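Local coordinates for protein octenoyl-coa reductase/carboxylase (Streptomyces sp., PDB 4A0S) that probably catalyses the NADPH-dependent reductive carboxylation of 2-octenoyl-CoA, supplying an unusual extender unit for polyketide biosynthesis, at residues Pro307-Glu312 with Thr331-Gly336; Ile324-Gly329 with Lys353-Val358. All blocks are in the same frame, centred on the assembly; numbering follows the deposited sequence.

Contact 1 of 2, residues Pro307-Glu312 with Thr331-Gly336; sequences PDIVFE and TVVTCG. With NAP (NADP nicotinamide-adenine-dinucleotide phosphate), chain F.
With chi1 at 58°, Val333 sets CG1 between its own backbone N and carbonyl carbon, where the methyl meets Ile309 CG2 at 3.7 Å. The two side chains cross at a slant, and the same methyl comes obliquely up to the Phe311 ring. On the other face of the sheet Glu312 bends at chi2 (-77°); its CG lies alongside Val332 CG1 at 3.6 Å, and the carboxylate turns off toward polar partners. Between these layers strands 309-312 and 331-334, the two strands of a Rossmann-type beta-alpha-beta unit, run parallel. Val310 binds on both sides of Val332: its N donates to Thr331 O at 2.8 Å, and its O takes the N-H of Val333 at 2.9 Å. Glu312 N continues the run to Val333 O at 2.7 Å, and a weak bond from Cys335 N to Glu312 O ends it. Beyond the strand, Cys335 SG rests 3.7 Å from C2N of the NADP nicotinamide. A water donates to Glu312 OE1 at 2.7 Å and to Gly336 O, and accepts from Thr334 OG1, which also bonds Asn347 of the second subunit. Gly315 N reaches OE1 as well, while Ser322 and Thr318 of helix 316-325 hold OE2. Gripped at both oxygens, this buried carboxylate is probably fixed in its rotation and ties the strand ends beside the cofactor to the helix.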
loop_
_atom_site.group_PDB
_atom_site.type_symbol
_atom_site.label_atom_id
_atom_site.label_comp_id
_atom_site.label_asym_id
_atom_site.label_seq_id
_atom_site.Cartn_x
_atom_site.Cartn_y
_atom_site.Cartn_z
ATOM N N PRO A 307 -18.166 11.729 0.825
ATOM C CA PRO A 307 -16.806 11.851 1.307
ATOM C C PRO A 307 -15.975 10.612 0.986
ATOM O O PRO A 307 -16.488 9.506 0.982
ATOM C CB PRO A 307 -16.982 12.013 2.815
ATOM C CG PRO A 307 -18.304 11.474 3.117
ATOM C CD PRO A 307 -19.145 11.800 1.917
ATOM N N ASP A 308 -14.706 10.833 0.698
ATOM C CA ASP A 308 -13.759 9.772 0.418
ATOM C C ASP A 308 -13.242 9.243 1.733
ATOM O O ASP A 308 -12.978 8.055 1.882
ATOM C CB ASP A 308 -12.622 10.362 -0.400
ATOM C CG ASP A 308 -13.099 10.806 -1.762
ATOM O OD1 ASP A 308 -13.537 9.918 -2.515
ATOM O OD2 ASP A 308 -13.103 12.025 -2.051
ATOM N N ILE A 309 -13.094 10.158 2.686
ATOM C CA ILE A 309 -12.619 9.807 4.016
ATOM C C ILE A 309 -13.539 10.489 4.999
ATOM O O ILE A 309 -13.848 11.673 4.848
ATOM C CB ILE A 309 -11.175 10.283 4.264
ATOM C CG1 ILE A 309 -10.193 9.624 3.290
ATOM C CG2 ILE A 309 -10.728 9.996 5.717
ATOM C CD1 ILE A 309 -8.897 10.409 3.172
ATOM N N VAL A 310 -13.972 9.734 5.998
ATOM C CA VAL A 310 -14.702 10.301 7.096
ATOM C C VAL A 310 -13.769 10.251 8.281
ATOM O O VAL A 310 -13.250 9.199 8.651
ATOM C CB VAL A 310 -15.977 9.523 7.409
ATOM C CG1 VAL A 310 -16.706 10.173 8.555
ATOM C CG2 VAL A 310 -16.843 9.437 6.164
ATOM N N PHE A 311 -13.586 11.414 8.873
ATOM C CA PHE A 311 -12.678 11.604 9.981
ATOM C C PHE A 311 -13.518 11.492 11.243
ATOM O O PHE A 311 -14.288 12.391 11.587
ATOM C CB PHE A 311 -12.030 12.977 9.845
ATOM C CG PHE A 311 -10.967 13.263 10.861
ATOM C CD1 PHE A 311 -11.291 13.862 12.070
ATOM C CD2 PHE A 311 -9.642 12.964 10.593
ATOM C CE1 PHE A 311 -10.301 14.139 13.018
ATOM C CE2 PHE A 311 -8.645 13.251 11.515
ATOM C CZ PHE A 311 -8.982 13.830 12.742
ATOM N N GLU A 312 -13.408 10.334 11.888
ATOM C CA GLU A 312 -14.176 10.015 13.071
ATOM C C GLU A 312 -13.423 10.182 14.373
ATOM O O GLU A 312 -12.203 10.070 14.429
ATOM C CB GLU A 312 -14.674 8.577 12.983
ATOM C CG GLU A 312 -16.068 8.484 12.508
ATOM C CD GLU A 312 -17.058 8.834 13.594
ATOM O OE1 GLU A 312 -16.652 8.943 14.760
ATOM O OE2 GLU A 312 -18.244 8.977 13.279
ATOM N N THR A 331 -13.112 5.390 3.345
ATOM C CA THR A 331 -12.483 5.023 4.598
ATOM C C THR A 331 -13.042 5.882 5.710
ATOM O O THR A 331 -13.064 7.099 5.609
ATOM C CB THR A 331 -10.967 5.215 4.510
ATOM O OG1 THR A 331 -10.447 4.359 3.484
ATOM C CG2 THR A 331 -10.296 4.867 5.848
ATOM N N VAL A 332 -13.558 5.222 6.734
ATOM C CA VAL A 332 -13.840 5.874 7.978
ATOM C C VAL A 332 -12.575 5.654 8.805
ATOM O O VAL A 332 -12.200 4.520 9.072
ATOM C CB VAL A 332 -15.041 5.242 8.691
ATOM C CG1 VAL A 332 -15.256 5.927 10.035
ATOM C CG2 VAL A 332 -16.280 5.323 7.826
ATOM N N VAL A 333 -11.904 6.730 9.162
ATOM C CA VAL A 333 -10.736 6.620 10.010
ATOM C C VAL A 333 -11.130 7.170 11.363
ATOM O O VAL A 333 -11.675 8.267 11.453
ATOM C CB VAL A 333 -9.483 7.306 9.401
ATOM C CG1 VAL A 333 -9.717 8.814 9.124
ATOM C CG2 VAL A 333 -8.246 7.066 10.272
ATOM N N THR A 334 -10.893 6.384 12.409
ATOM C CA THR A 334 -11.359 6.755 13.736
ATOM C C THR A 334 -10.251 6.652 14.763
ATOM O O THR A 334 -9.470 5.691 14.748
ATOM C CB THR A 334 -12.534 5.864 14.205
ATOM O OG1 THR A 334 -12.899 6.232 15.542
ATOM C CG2 THR A 334 -12.155 4.378 14.158
ATOM N N CYS A 335 -10.200 7.633 15.657
ATOM C CA CYS A 335 -9.207 7.623 16.732
ATOM C C CYS A 335 -9.851 7.852 18.076
ATOM O O CYS A 335 -9.171 8.121 19.071
ATOM C CB CYS A 335 -8.175 8.724 16.504
ATOM S SG CYS A 335 -8.846 10.401 16.645
ATOM N N GLY A 336 -11.167 7.725 18.130
ATOM C CA GLY A 336 -11.833 8.067 19.368
ATOM C C GLY A 336 -13.303 7.796 19.301
ATOM O O GLY A 336 -13.831 7.415 18.265
HETATM P PA NAP F . -12.085 18.383 21.420
HETATM O O1A NAP F . -11.009 19.501 21.155
HETATM O O2A NAP F . -12.979 18.578 22.608
HETATM O O5B NAP F . -12.953 18.328 20.151
HETATM C C5B NAP F . -13.916 17.296 20.079
HETATM C C4B NAP F . -15.008 17.786 19.142
HETATM O O4B NAP F . -15.946 16.706 19.047
HETATM C C3B NAP F . -15.772 19.012 19.687
HETATM O O3B NAP F . -15.461 20.079 18.815
HETATM C C2B NAP F . -17.238 18.680 19.452
HETATM O O2B NAP F . -17.675 19.074 18.152
HETATM C C1B NAP F . -17.285 17.195 19.507
HETATM N N9A NAP F . -17.440 16.793 20.928
HETATM C C8A NAP F . -16.979 17.391 22.038
HETATM N N7A NAP F . -17.308 16.678 23.123
HETATM C C5A NAP F . -17.980 15.627 22.676
HETATM C C6A NAP F . -18.585 14.575 23.318
HETATM N N6A NAP F . -18.510 14.478 24.645
HETATM N N1A NAP F . -19.197 13.661 22.582
HETATM C C2A NAP F . -19.233 13.743 21.255
HETATM N N3A NAP F . -18.691 14.746 20.600
HETATM C C4A NAP F . -18.058 15.692 21.299
HETATM O O3 NAP F . -11.383 16.949 21.547
HETATM P PN NAP F . -10.309 16.391 20.490
HETATM O O1N NAP F . -8.949 16.820 21.144
HETATM O O2N NAP F . -10.578 16.792 19.062
HETATM O O5D NAP F . -10.537 14.836 20.765
HETATM C C5D NAP F . -11.761 14.306 20.264
HETATM C C4D NAP F . -11.728 12.844 20.608
HETATM O O4D NAP F . -10.523 12.299 19.967
HETATM C C3D NAP F . -11.550 12.578 22.103
HETATM O O3D NAP F . -12.400 11.435 22.336
HETATM C C2D NAP F . -10.087 12.218 22.248
HETATM O O2D NAP F . -9.861 11.336 23.372
HETATM C C1D NAP F . -9.926 11.424 20.966
HETATM N N1N NAP F . -8.546 11.566 20.569
HETATM C C2N NAP F . -7.870 10.410 20.244
HETATM C C3N NAP F . -6.568 10.567 19.861
HETATM C C7N NAP F . -5.840 9.323 19.528
HETATM O O7N NAP F . -6.406 8.226 19.486
HETATM N N7N NAP F . -4.564 9.527 19.339
HETATM C C4N NAP F . -5.946 11.818 19.795
HETATM C C5N NAP F . -6.618 12.987 20.104
HETATM C C6N NAP F . -7.942 12.856 20.490
HETATM P P2B NAP F . -19.272 19.148 17.963
HETATM O O1X NAP F . -19.243 20.046 16.603
HETATM O O2X NAP F . -19.883 17.688 17.660
HETATM O O3X NAP F . -19.704 19.839 19.233
HETATM O O HOH W 1 -15.212 7.022 16.087
#

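Contact 2 of 2, residues Ile324-Gly329 with Lys353-Val358; sequences IVARRG and KLKKIV. With CO8 (octanoyl-coenzyme A), chain L.
Lys355 stretches its extended chain along the turn at Ala326 and delivers NZ to Ala326 O at 2.6 Å, in the carbonyl plane and on a lone pair. Ile324 O lies 2.7 Å from the same NZ, and Val323 O accepts a hydrogen bond from it, so the ammonium sits among the last carbonyls of helix 316-325, where the helix dipole would probably favour a positive charge. Chi1 of -50° swings CG anti to the carbonyl carbon and starts the chain toward that helix end; on the way CD passes Ala326 CB at 4.0 Å. Replacing Lys355 by an alanine is likely to cost Ala326 O and Val323 O their ammonium donor and to open a gap beside Ala326.

Next to it Arg328 and Lys353 cross at about a right angle, CG to CG at 3.6 Å, and the Arg328 guanidinium turns one face to Lys353 CA. Leu354 CD1 lies 3.6 Å from Arg328 NH2. The backbones are joined by Gly329 N, which donates to Lys353 O at 2.7 Å, nearly straight out from the carbonyl. Gly329 has a positive phi, and a CB there would run into Arg327 NH1, which is bonded to Arg328 O while its NE forms a salt bridge with Asp308.

Further out, carbonyls of Met156 and Leu157 and the side chain of Gln161, all of the second subunit, take the N-H groups of Arg328. Lys353, at right angles to it, reaches octanoyl-CoA, with a weak bond of 3.3 Å from NZ to the pyrophosphate oxygen O5A. Before strand 356-359, a Schellman motif with Leu354 as C-prime residue ends helix 347-352 and leads into the outermost strand of this chain's Rossmann-type parallel sheet, which pairs antiparallel with a strand of the second subunit.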
loop_
_atom_site.group_PDB
_atom_site.type_symbol
_atom_site.label_atom_id
_atom_site.label_comp_id
_atom_site.label_asym_id
_atom_site.label_seq_id
_atom_site.Cartn_x
_atom_site.Cartn_y
_atom_site.Cartn_z
ATOM N N ILE A 324 -22.146 4.972 6.656
ATOM C CA ILE A 324 -23.105 5.110 5.563
ATOM C C ILE A 324 -22.648 6.150 4.549
ATOM O O ILE A 324 -22.709 5.924 3.335
ATOM C CB ILE A 324 -24.510 5.451 6.096
ATOM C CG1 ILE A 324 -25.064 4.239 6.856
ATOM C CG2 ILE A 324 -25.444 5.839 4.928
ATOM C CD1 ILE A 324 -26.206 4.566 7.764
ATOM N N VAL A 325 -22.154 7.269 5.068
ATOM C CA VAL A 325 -21.851 8.440 4.254
ATOM C C VAL A 325 -20.618 8.285 3.365
ATOM O O VAL A 325 -20.566 8.848 2.285
ATOM C CB VAL A 325 -21.746 9.691 5.137
ATOM C CG1 VAL A 325 -20.391 9.757 5.847
ATOM C CG2 VAL A 325 -22.013 10.918 4.346
ATOM N N ALA A 326 -19.639 7.510 3.811
ATOM C CA ALA A 326 -18.419 7.352 3.040
ATOM C C ALA A 326 -18.732 6.776 1.664
ATOM O O ALA A 326 -19.573 5.904 1.541
ATOM C CB ALA A 326 -17.432 6.490 3.791
ATOM N N ARG A 327 -18.082 7.299 0.625
ATOM C CA ARG A 327 -18.217 6.731 -0.717
ATOM C C ARG A 327 -17.924 5.239 -0.728
ATOM O O ARG A 327 -17.317 4.708 0.200
ATOM C CB ARG A 327 -17.263 7.414 -1.694
ATOM C CG ARG A 327 -15.787 7.034 -1.501
ATOM C CD ARG A 327 -15.050 7.340 -2.776
ATOM N NE ARG A 327 -13.603 7.347 -2.618
ATOM C CZ ARG A 327 -12.811 6.287 -2.749
ATOM N NH1 ARG A 327 -13.298 5.074 -2.998
ATOM N NH2 ARG A 327 -11.505 6.447 -2.616
ATOM N N ARG A 328 -18.371 4.571 -1.794
ATOM C CA ARG A 328 -17.927 3.230 -2.110
ATOM C C ARG A 328 -16.428 3.240 -2.083
ATOM O O ARG A 328 -15.798 4.088 -2.728
ATOM C CB ARG A 328 -18.312 2.870 -3.533
ATOM C CG ARG A 328 -19.557 2.111 -3.682
ATOM C CD ARG A 328 -19.740 1.724 -5.148
ATOM N NE ARG A 328 -19.153 0.427 -5.502
ATOM C CZ ARG A 328 -19.714 -0.754 -5.238
ATOM N NH1 ARG A 328 -20.867 -0.811 -4.569
ATOM N NH2 ARG A 328 -19.121 -1.873 -5.633
ATOM N N GLY A 329 -15.852 2.299 -1.349
ATOM C CA GLY A 329 -14.409 2.209 -1.263
ATOM C C GLY A 329 -13.808 3.233 -0.344
ATOM O O GLY A 329 -12.600 3.320 -0.252
ATOM N N LYS A 353 -20.208 -1.971 -0.109
ATOM C CA LYS A 353 -19.606 -0.844 -0.788
ATOM C C LYS A 353 -18.097 -0.813 -0.574
ATOM O O LYS A 353 -17.426 0.154 -0.924
ATOM C CB LYS A 353 -20.340 0.432 -0.387
ATOM C CG LYS A 353 -21.659 0.516 -1.165
ATOM C CD LYS A 353 -22.766 1.213 -0.415
ATOM C CE LYS A 353 -24.062 1.130 -1.202
ATOM N NZ LYS A 353 -25.235 1.305 -0.305
ATOM N N LEU A 354 -17.582 -1.919 -0.037
ATOM C CA LEU A 354 -16.143 -2.150 0.128
ATOM C C LEU A 354 -15.467 -0.974 0.808
ATOM O O LEU A 354 -14.403 -0.514 0.381
ATOM C CB LEU A 354 -15.471 -2.444 -1.219
ATOM C CG LEU A 354 -16.050 -3.628 -1.981
ATOM C CD1 LEU A 354 -17.094 -3.157 -3.000
ATOM C CD2 LEU A 354 -14.943 -4.411 -2.663
ATOM N N LYS A 355 -16.105 -0.481 1.855
ATOM C CA LYS A 355 -15.546 0.594 2.664
ATOM C C LYS A 355 -14.588 0.025 3.712
ATOM O O LYS A 355 -14.623 -1.164 4.021
ATOM C CB LYS A 355 -16.664 1.371 3.349
ATOM C CG LYS A 355 -17.758 1.805 2.383
ATOM C CD LYS A 355 -18.708 2.778 3.040
ATOM C CE LYS A 355 -19.928 3.033 2.155
ATOM N NZ LYS A 355 -20.831 4.026 2.813
ATOM N N LYS A 356 -13.753 0.892 4.263
ATOM C CA LYS A 356 -12.820 0.498 5.294
ATOM C C LYS A 356 -13.031 1.366 6.510
ATOM O O LYS A 356 -13.345 2.549 6.400
ATOM C CB LYS A 356 -11.382 0.703 4.832
ATOM C CG LYS A 356 -10.977 -0.063 3.610
ATOM C CD LYS A 356 -9.448 0.001 3.437
ATOM C CE LYS A 356 -8.975 1.247 2.661
ATOM N NZ LYS A 356 -8.573 2.393 3.558
ATOM N N ILE A 357 -12.818 0.769 7.670
ATOM C CA ILE A 357 -12.725 1.512 8.896
ATOM C C ILE A 357 -11.315 1.326 9.393
ATOM O O ILE A 357 -10.887 0.205 9.668
ATOM C CB ILE A 357 -13.680 1.012 9.980
ATOM C CG1 ILE A 357 -15.124 1.023 9.500
ATOM C CG2 ILE A 357 -13.532 1.882 11.233
ATOM C CD1 ILE A 357 -16.006 0.018 10.237
ATOM N N VAL A 358 -10.598 2.430 9.502
ATOM C CA VAL A 358 -9.231 2.393 9.951
ATOM C C VAL A 358 -9.168 2.969 11.354
ATOM O O VAL A 358 -9.481 4.131 11.569
ATOM C CB VAL A 358 -8.297 3.139 8.990
ATOM C CG1 VAL A 358 -6.851 3.093 9.511
ATOM C CG2 VAL A 358 -8.406 2.523 7.584
HETATM N N1A CO8 L . -40.467 -4.932 -1.236
HETATM C C2A CO8 L . -40.199 -4.059 -2.204
HETATM N N3A CO8 L . -39.231 -3.155 -2.077
HETATM C C4A CO8 L . -38.490 -3.098 -0.952
HETATM C C5A CO8 L . -38.745 -3.996 0.079
HETATM C C6A CO8 L . -39.767 -4.931 -0.085
HETATM N N6A CO8 L . -40.046 -5.814 0.872
HETATM N N7A CO8 L . -37.888 -3.733 1.063
HETATM C C8A CO8 L . -37.123 -2.713 0.671
HETATM N N9A CO8 L . -37.490 -2.314 -0.555
HETATM C C1B CO8 L . -36.858 -1.202 -1.356
HETATM C C2B CO8 L . -37.118 0.229 -0.860
HETATM O O2B CO8 L . -37.335 1.091 -1.988
HETATM C C3B CO8 L . -35.818 0.598 -0.140
HETATM O O3B CO8 L . -35.536 1.994 -0.276
HETATM P P3B CO8 L . -35.463 2.951 1.027
HETATM O O7A CO8 L . -36.886 2.740 1.777
HETATM O O8A CO8 L . -34.332 2.311 1.994
HETATM O O9A CO8 L . -35.180 4.357 0.649
HETATM C C4B CO8 L . -34.773 -0.163 -0.936
HETATM O O4B CO8 L . -35.409 -1.424 -1.261
HETATM C C5B CO8 L . -33.488 -0.333 -0.088
HETATM O O5B CO8 L . -32.380 -0.833 -0.876
HETATM P P1A CO8 L . -31.476 0.140 -1.843
HETATM O O1A CO8 L . -30.240 -0.788 -2.361
HETATM O O2A CO8 L . -32.258 0.731 -2.962
HETATM O O3A CO8 L . -30.837 1.331 -0.911
HETATM P P2A CO8 L . -29.268 1.414 -0.447
HETATM O O4A CO8 L . -29.282 2.482 0.758
HETATM O O5A CO8 L . -28.274 1.765 -1.512
HETATM O O6A CO8 L . -28.923 0.004 0.266
HETATM C CBP CO8 L . -27.679 -2.041 0.702
HETATM C CCP CO8 L . -27.663 -0.651 0.063
HETATM C CDP CO8 L . -27.876 -1.854 2.215
HETATM C CEP CO8 L . -26.322 -2.702 0.417
HETATM C CAP CO8 L . -28.861 -2.844 0.083
HETATM O OAP CO8 L . -28.804 -2.785 -1.356
HETATM C C9P CO8 L . -28.835 -4.321 0.488
HETATM O O9P CO8 L . -29.124 -4.687 1.634
HETATM N N8P CO8 L . -28.461 -5.121 -0.512
HETATM C C7P CO8 L . -28.303 -6.565 -0.373
HETATM C C6P CO8 L . -27.041 -6.822 0.456
HETATM C C5P CO8 L . -27.209 -8.143 1.200
HETATM O O5P CO8 L . -27.781 -8.193 2.291
HETATM N N4P CO8 L . -26.737 -9.213 0.563
HETATM C C3P CO8 L . -26.067 -9.137 -0.745
HETATM C C2P CO8 L . -25.390 -10.470 -1.000
HETATM S S1P CO8 L . -23.771 -10.630 -0.140
HETATM C "C1'" CO8 L . -23.246 -11.979 -1.069
HETATM O "O1'" CO8 L . -23.649 -13.108 -0.767
HETATM C "C2'" CO8 L . -22.433 -11.727 -2.171
HETATM C "C3'" CO8 L . -21.959 -12.751 -2.985
HETATM C "C4'" CO8 L . -21.092 -12.529 -4.064
HETATM C "C5'" CO8 L . -20.810 -11.064 -4.417
HETATM C "C6'" CO8 L . -20.097 -10.971 -5.778
HETATM C "C7'" CO8 L . -20.143 -9.517 -6.217
HETATM C "C8'" CO8 L . -19.361 -9.345 -7.508
#

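Overall arrangement
The two contacts are neighbours in one Rossmann-type domain, their centres about 9 Å apart. Strand 309-312, helix 316-325 and strand 331-334 form a beta-alpha-beta unit: contact 1 pairs its strands, and contact 2 packs the end of its helix against the approach to the neighbouring strand 356-359. A salt bridge from Asp308 OD1 to Arg327 NE, 2.6 Å long, joins them directly, and Val358 N lies 2.7 Å from Val332 O in a probable hydrogen bond. Contact 1 faces NADP through Cys335, whose side chain is also about 7 Å from a bound octanoyl-CoA. Contact 2 meets octanoyl-CoA through Lys353, and both contacts touch the second subunit.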